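Local coordinates for protein transcriptional regulator, MarR family (Methanosarcina mazei, PDB 3S2W) that probably binds DNA as a dimeric transcription factor of the MarR family, through winged helix-turn-helix domains, at residues Leu56-Leu59 / Tyr60-Asp63; Asn66-Ser69 / Leu70-Leu74; Lys115-Glu118 / Pro119-Lys123. One frame throughout, in Å; residues are numbered along the deposited sequence.

Contact 1 of 3, residues Leu56-Leu59 / Tyr60-Asp63; sequences LMRL and YRED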
loop_
_atom_site.group_PDB
_atom_site.type_symbol
_atom_site.label_atom_id
_atom_site.label_comp_id
_atom_site.label_asym_id
_atom_site.label_seq_id
_atom_site.Cartn_x
_atom_site.Cartn_y
_atom_site.Cartn_z
ATOM N N LEU A 56 11.238 1.958 11.006
ATOM C CA LEU A 56 12.358 2.873 11.119
ATOM C C LEU A 56 11.885 4.336 10.988
ATOM O O LEU A 56 12.213 5.162 11.836
ATOM C CB LEU A 56 13.424 2.524 10.093
ATOM C CG LEU A 56 14.866 2.779 10.510
ATOM C CD1 LEU A 56 15.189 2.109 11.845
ATOM C CD2 LEU A 56 15.827 2.314 9.416
HETATM N N MSE A 57 11.092 4.650 9.960
HETATM C CA MSE A 57 10.662 6.029 9.724
HETATM C C MSE A 57 9.828 6.573 10.886
HETATM O O MSE A 57 9.896 7.754 11.214
HETATM C CB MSE A 57 9.878 6.162 8.399
HETATM C CG MSE A 57 10.727 5.960 7.124
HETATM SE SE MSE A 57 12.275 7.190 6.981
HETATM C CE MSE A 57 11.360 8.836 6.457
ATOM N N ARG A 58 9.045 5.704 11.510
ATOM C CA ARG A 58 8.254 6.093 12.671
ATOM C C ARG A 58 9.125 6.410 13.894
ATOM O O ARG A 58 8.897 7.407 14.580
ATOM C CB ARG A 58 7.244 4.995 13.005
ATOM C CG ARG A 58 6.208 5.397 14.033
ATOM C CD ARG A 58 5.455 6.624 13.596
ATOM N NE ARG A 58 4.993 7.382 14.749
ATOM C CZ ARG A 58 3.718 7.566 15.064
ATOM N NH1 ARG A 58 2.755 7.063 14.302
ATOM N NH2 ARG A 58 3.415 8.268 16.145
ATOM N N LEU A 59 10.125 5.572 14.162
ATOM C CA LEU A 59 11.031 5.834 15.269
ATOM C C LEU A 59 11.748 7.175 15.124
ATOM O O LEU A 59 12.031 7.822 16.131
ATOM C CB LEU A 59 12.037 4.702 15.431
ATOM C CG LEU A 59 11.368 3.441 15.937
ATOM C CD1 LEU A 59 12.315 2.262 15.799
ATOM C CD2 LEU A 59 10.946 3.661 17.377
ATOM N N TYR A 60 12.043 7.588 13.888
ATOM C CA TYR A 60 12.635 8.919 13.653
ATOM C C TYR A 60 11.683 10.051 14.036
ATOM O O TYR A 60 12.133 11.158 14.338
ATOM C CB TYR A 60 13.065 9.123 12.195
ATOM C CG TYR A 60 14.170 8.215 11.754
ATOM C CD1 TYR A 60 15.254 7.972 12.579
ATOM C CD2 TYR A 60 14.124 7.580 10.518
ATOM C CE1 TYR A 60 16.269 7.134 12.189
ATOM C CE2 TYR A 60 15.136 6.728 10.120
ATOM C CZ TYR A 60 16.207 6.514 10.961
ATOM O OH TYR A 60 17.226 5.678 10.594
ATOM N N ARG A 61 10.377 9.793 13.992
ATOM C CA ARG A 61 9.444 10.784 14.498
ATOM C C ARG A 61 9.311 10.664 16.019
ATOM O O ARG A 61 9.486 11.631 16.744
ATOM C CB ARG A 61 8.089 10.660 13.819
ATOM C CG ARG A 61 7.854 11.715 12.754
ATOM C CD ARG A 61 6.480 11.553 12.105
ATOM N NE ARG A 61 6.350 10.271 11.413
ATOM C CZ ARG A 61 5.221 9.568 11.339
ATOM N NH1 ARG A 61 4.113 10.025 11.921
ATOM N NH2 ARG A 61 5.205 8.406 10.681
ATOM N N GLU A 62 9.020 9.463 16.494
ATOM C CA GLU A 62 8.741 9.229 17.900
ATOM C C GLU A 62 9.548 8.017 18.341
ATOM O O GLU A 62 9.150 6.876 18.101
ATOM C CB GLU A 62 7.245 8.947 18.085
ATOM C CG GLU A 62 6.531 9.817 19.109
ATOM C CD GLU A 62 6.666 9.289 20.528
ATOM O OE1 GLU A 62 7.774 9.389 21.102
ATOM O OE2 GLU A 62 5.659 8.776 21.068
ATOM N N ASP A 63 10.685 8.264 18.978
ATOM C CA ASP A 63 11.543 7.186 19.452
ATOM C C ASP A 63 11.129 6.700 20.832
ATOM O O ASP A 63 10.478 7.416 21.580
ATOM C CB ASP A 63 12.984 7.668 19.496
ATOM C CG ASP A 63 13.956 6.552 19.733
ATOM O OD1 ASP A 63 13.551 5.380 19.611
ATOM O OD2 ASP A 63 15.127 6.843 20.026
#
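Y60 and L56 meet one turn apart near the end of helix 53-61, where the tyrosine side chain runs back along the helix. Y60 CB lies 3.6 Å from M57 O. With CG anti to its own carbonyl carbon (chi1 -65°), the ring is turned toward the preceding turn, and L56 O sits 3.3 Å above one ring face, offset toward the rim. On the CD2 side the ring edge meets selenomethionine M57, whose SE is 4.0 Å from CD2, a Met-aromatic contact at the ring edge. CE2 and CZ then pack on L56 CG, and OH, beyond them, passes L56 CD2 on its way to a hydrogen bond with G114 O of helix 112-133. L56 O also accepts from Y60 N at 3.2 Å.

R58 O accepts a straight bond from E62 N (2.8 Å, 174°) and a weak one from R61 N. On this side of the helix the two arginine side chains cross, R58 CD lying over one face of the R61 guanidinium, toward its rim and 3.4 Å from NH2. Y30 of the second subunit packs against both. At the chain's exit from the helix, L59 CD2 touches D63 OD1 at 3.8 Å, while that oxygen accepts from L110 N of strand 106-110. The helix end thus splits by chemistry: Y60 and D63 tie it to the neighbouring helix and strand, whereas two positive groups lie close together at the subunit interface, where K26 of the second subunit adds a like charge near R61. This probably costs some electrostatic energy, which E62, with OE2 5.4 Å from R58 NH2, could partly offset.

Contact 2 of 3, residues Asn66-Ser69 / Leu70-Leu74; sequences NQES and LSDYL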
loop_
_atom_site.group_PDB
_atom_site.type_symbol
_atom_site.label_atom_id
_atom_site.label_comp_id
_atom_site.label_asym_id
_atom_site.label_seq_id
_atom_site.Cartn_x
_atom_site.Cartn_y
_atom_site.Cartn_z
ATOM N N ASN A 66 6.289 2.132 22.416
ATOM C CA ASN A 66 5.934 0.753 22.724
ATOM C C ASN A 66 5.622 -0.037 21.456
ATOM O O ASN A 66 4.922 0.441 20.575
ATOM C CB ASN A 66 4.725 0.736 23.657
ATOM C CG ASN A 66 4.532 -0.592 24.318
ATOM O OD1 ASN A 66 4.150 -1.578 23.673
ATOM N ND2 ASN A 66 4.803 -0.641 25.616
ATOM N N GLN A 67 6.131 -1.257 21.370
ATOM C CA GLN A 67 6.008 -2.051 20.152
ATOM C C GLN A 67 4.553 -2.298 19.752
ATOM O O GLN A 67 4.229 -2.373 18.574
ATOM C CB GLN A 67 6.732 -3.377 20.308
ATOM C CG GLN A 67 6.795 -4.140 19.032
ATOM C CD GLN A 67 7.478 -5.466 19.190
ATOM O OE1 GLN A 67 8.611 -5.545 19.667
ATOM N NE2 GLN A 67 6.785 -6.529 18.796
ATOM N N GLU A 68 3.670 -2.408 20.731
ATOM C CA GLU A 68 2.261 -2.528 20.406
ATOM C C GLU A 68 1.746 -1.223 19.777
ATOM O O GLU A 68 1.033 -1.245 18.772
ATOM C CB GLU A 68 1.430 -2.942 21.624
ATOM C CG GLU A 68 0.042 -3.424 21.244
ATOM C CD GLU A 68 -0.726 -4.019 22.414
ATOM O OE1 GLU A 68 -0.299 -3.825 23.578
ATOM O OE2 GLU A 68 -1.759 -4.684 22.161
ATOM N N SER A 69 2.121 -0.086 20.349
ATOM C CA SER A 69 1.759 1.200 19.759
ATOM C C SER A 69 2.217 1.255 18.294
ATOM O O SER A 69 1.458 1.640 17.416
ATOM C CB SER A 69 2.352 2.382 20.549
ATOM O OG SER A 69 2.084 2.291 21.942
ATOM N N LEU A 70 3.457 0.863 18.022
ATOM C CA LEU A 70 3.947 0.859 16.645
ATOM C C LEU A 70 2.998 0.069 15.770
ATOM O O LEU A 70 2.648 0.488 14.673
ATOM C CB LEU A 70 5.336 0.244 16.565
ATOM C CG LEU A 70 6.475 1.212 16.801
ATOM C CD1 LEU A 70 7.757 0.436 16.787
ATOM C CD2 LEU A 70 6.461 2.250 15.718
ATOM N N SER A 71 2.584 -1.082 16.272
ATOM C CA SER A 71 1.651 -1.941 15.557
ATOM C C SER A 71 0.315 -1.241 15.242
ATOM O O SER A 71 -0.146 -1.255 14.097
ATOM C CB SER A 71 1.405 -3.222 16.359
ATOM O OG SER A 71 0.718 -4.174 15.576
ATOM N N ASP A 72 -0.296 -0.631 16.258
ATOM C CA ASP A 72 -1.596 0.024 16.100
ATOM C C ASP A 72 -1.552 1.272 15.214
ATOM O O ASP A 72 -2.471 1.504 14.443
ATOM C CB ASP A 72 -2.201 0.394 17.464
ATOM C CG ASP A 72 -2.388 -0.811 18.375
ATOM O OD1 ASP A 72 -2.607 -1.935 17.864
ATOM O OD2 ASP A 72 -2.320 -0.634 19.612
ATOM N N TYR A 73 -0.503 2.082 15.341
ATOM C CA TYR A 73 -0.365 3.303 14.539
ATOM C C TYR A 73 -0.170 2.952 13.072
ATOM O O TYR A 73 -0.816 3.525 12.198
ATOM C CB TYR A 73 0.837 4.160 14.979
ATOM C CG TYR A 73 0.788 4.750 16.382
ATOM C CD1 TYR A 73 -0.393 4.779 17.123
ATOM C CD2 TYR A 73 1.936 5.291 16.962
ATOM C CE1 TYR A 73 -0.429 5.327 18.401
ATOM C CE2 TYR A 73 1.908 5.838 18.240
ATOM C CZ TYR A 73 0.724 5.853 18.951
ATOM O OH TYR A 73 0.701 6.396 20.218
ATOM N N LEU A 74 0.733 2.018 12.796
ATOM C CA LEU A 74 1.087 1.730 11.413
ATOM C C LEU A 74 0.017 0.837 10.833
ATOM O O LEU A 74 -0.078 0.670 9.619
ATOM C CB LEU A 74 2.489 1.088 11.297
ATOM C CG LEU A 74 3.707 1.953 11.722
ATOM C CD1 LEU A 74 5.021 1.199 11.689
ATOM C CD2 LEU A 74 3.821 3.157 10.857
#
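N66 O accepts the first bond of helix 67-74, from L70 N at 3.0 Å. The side chain of N66 caps the same turn: its OD1 accepts from E68 N at 3.1 Å, in the carbonyl plane and on a lone pair. CG of the asparagine stands anti to its backbone N (chi1 -164°), which carries the amide oxygen across to that N-H. Three more i to i+4 bonds follow, S71 N to Q67 O, D72 N to E68 O and Y73 N to S69 O, the last at 2.9 Å and nearly straight (171°).

The carboxylates of E68 and D72 are one turn apart, their planes 46° to each other and their nearest oxygens not in contact. E68 CG comes 4.0 Å from D72 OD2. K78 links this acidic pair, through a salt bridge to D72 OD1 and a long, weak ion pair with E68 OE2, so the likeness of charge is probably offset. In the winged helix-turn-helix domain of the MarR family, 67-74 is the first helix of the helix-turn-helix and 78-90 the second, the probable recognition helix; S71 OG reaches into the turn between them to bond I76 O.

On another side of the helix S69 O lies 3.3 Å above one face of the Y73 ring, offset toward the rim, and S69 CB approaches Y73 CZ at 4.2 Å. L70, with its CB 3.5 Å from Q67 O, turns inward onto F55 and R58 of helix 53-61 and onto V108 of strand 106-110. L74 packs on Y30 of the second subunit.

Contact 3 of 3, residues Lys115-Glu118 / Pro119-Lys123; sequences KKLE and PDMKK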
loop_
_atom_site.group_PDB
_atom_site.type_symbol
_atom_site.label_atom_id
_atom_site.label_comp_id
_atom_site.label_asym_id
_atom_site.label_seq_id
_atom_site.Cartn_x
_atom_site.Cartn_y
_atom_site.Cartn_z
ATOM N N LYS A 115 20.439 5.877 14.349
ATOM C CA LYS A 115 20.252 7.322 14.306
ATOM C C LYS A 115 21.040 7.891 13.141
ATOM O O LYS A 115 20.537 8.733 12.394
ATOM C CB LYS A 115 20.609 8.015 15.628
ATOM C CG LYS A 115 19.575 7.817 16.722
ATOM C CD LYS A 115 20.097 8.219 18.102
ATOM C CE LYS A 115 19.910 9.707 18.379
ATOM N NZ LYS A 115 20.399 10.107 19.739
ATOM N N LYS A 116 22.260 7.403 12.961
ATOM C CA LYS A 116 23.093 7.875 11.866
ATOM C C LYS A 116 22.569 7.488 10.478
ATOM O O LYS A 116 23.054 7.991 9.465
ATOM C CB LYS A 116 24.551 7.456 12.059
ATOM C CG LYS A 116 25.221 8.191 13.227
ATOM C CD LYS A 116 26.702 8.455 12.979
ATOM C CE LYS A 116 27.240 9.535 13.916
ATOM N NZ LYS A 116 28.668 9.849 13.612
ATOM N N LEU A 117 21.566 6.617 10.429
ATOM C CA LEU A 117 21.032 6.176 9.149
ATOM C C LEU A 117 20.038 7.175 8.581
ATOM O O LEU A 117 19.817 7.210 7.374
ATOM C CB LEU A 117 20.359 4.822 9.284
ATOM C CG LEU A 117 20.613 4.013 8.018
ATOM C CD1 LEU A 117 22.106 4.021 7.757
ATOM C CD2 LEU A 117 20.098 2.598 8.136
ATOM N N GLU A 118 19.477 8.000 9.463
ATOM C CA GLU A 118 18.332 8.867 9.163
ATOM C C GLU A 118 18.440 9.783 7.939
ATOM O O GLU A 118 17.495 9.878 7.174
ATOM C CB GLU A 118 17.941 9.689 10.399
ATOM C CG GLU A 118 16.586 10.324 10.291
ATOM C CD GLU A 118 16.285 11.282 11.445
ATOM O OE1 GLU A 118 15.294 12.023 11.335
ATOM O OE2 GLU A 118 17.029 11.311 12.454
ATOM N N PRO A 119 19.578 10.483 7.765
ATOM C CA PRO A 119 19.750 11.326 6.575
ATOM C C PRO A 119 19.610 10.508 5.295
ATOM O O PRO A 119 19.077 10.997 4.291
ATOM C CB PRO A 119 21.204 11.821 6.694
ATOM C CG PRO A 119 21.521 11.728 8.135
ATOM C CD PRO A 119 20.744 10.553 8.666
ATOM N N ASP A 120 20.096 9.273 5.330
ATOM C CA ASP A 120 20.025 8.391 4.167
ATOM C C ASP A 120 18.572 7.944 3.887
ATOM O O ASP A 120 18.111 7.988 2.751
ATOM C CB ASP A 120 20.937 7.178 4.357
ATOM C CG ASP A 120 22.363 7.564 4.783
ATOM O OD1 ASP A 120 22.582 7.840 6.001
ATOM O OD2 ASP A 120 23.260 7.572 3.897
HETATM N N MSE A 121 17.860 7.532 4.932
HETATM C CA MSE A 121 16.471 7.129 4.804
HETATM C C MSE A 121 15.597 8.289 4.318
HETATM O O MSE A 121 14.819 8.149 3.369
HETATM C CB MSE A 121 15.961 6.640 6.150
HETATM C CG MSE A 121 16.748 5.470 6.721
HETATM SE SE MSE A 121 16.709 3.893 5.558
HETATM C CE MSE A 121 18.348 4.193 4.552
ATOM N N LYS A 122 15.718 9.446 4.955
ATOM C CA LYS A 122 14.868 10.552 4.555
ATOM C C LYS A 122 15.140 10.991 3.116
ATOM O O LYS A 122 14.220 11.438 2.400
ATOM C CB LYS A 122 14.942 11.704 5.563
ATOM C CG LYS A 122 14.035 11.468 6.808
ATOM C CD LYS A 122 14.061 12.643 7.796
ATOM C CE LYS A 122 13.072 12.441 8.955
ATOM N NZ LYS A 122 13.290 13.400 10.097
ATOM N N LYS A 123 16.393 10.830 2.685
ATOM C CA LYS A 123 16.792 11.185 1.320
ATOM C C LYS A 123 16.228 10.213 0.277
ATOM O O LYS A 123 15.817 10.618 -0.816
ATOM C CB LYS A 123 18.313 11.223 1.190
ATOM C CG LYS A 123 18.779 11.604 -0.195
ATOM C CD LYS A 123 20.223 11.192 -0.410
ATOM C CE LYS A 123 20.822 11.768 -1.702
ATOM N NZ LYS A 123 22.207 11.233 -1.950
#
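K115 O and K116 O face the ring of P119, K116 O coming 3.5 Å from its CD. Proline has no N-H to give, so the regular backbone bond to K115 O is missing; E118 N instead bonds that oxygen at 3.2 Å, from three residues on. D120 N likewise makes no bond to K116 O and turns to L117 O, weakly.

L117 O also accepts from M121 N at 3.1 Å, which restores the i to i+4 pattern. The carboxylate of D120 folds back to the same turn, its OD1 3.2 Å from L117 O, a pair of acceptors with no bond between them. On the buried side L117 CG touches CE of selenomethionine M121 at 4.1 Å. M121 is bent at both chi2 and chi3, which turns its methyl group back toward the leucine. Y46 packs on both residues.

The proline thus kinks helix 112-133, the long helix that follows the wing strands 94-98 and 106-110 in this winged helix-turn-helix fold and precedes helix 138-157. Here it lies across helix 53-61, with Y60 touching L117 and E118, and M57 and F53 touching M121.

E118 O continues the pattern, accepting from K122 N at 2.9 Å and 174°. The side chains of these two residues run side by side and point the same way, both extended beyond CG. A chi1 of -165° sends the E118 chain away from its own N and brings OE1 alongside the lysine, whose NZ meets it at 2.7 Å nearly along the C-O axis, a salt bridge. E22 of the second subunit packs on this lysine.

Overall arrangement
Contact 1 lies between the other two: its centre is 11 Å from that of each, whereas contacts 2 and 3 are 21 Å apart between centres and about 13 Å between nearest atoms. On one side R58 reaches helix 67-74, NH1 coming 3.3 Å from Y73 CD2 and CG 3.6 Å from L70 CD2. On the other M57 and Y60 meet helix 112-133, with M57 SE 3.8 Å from M121 CB and Y60 OH 3.5 Å from L117 CB. The probable DNA-binding motif and the long helix after the wing therefore share one packing partner, helix 53-61; all three contacts also touch the second subunit.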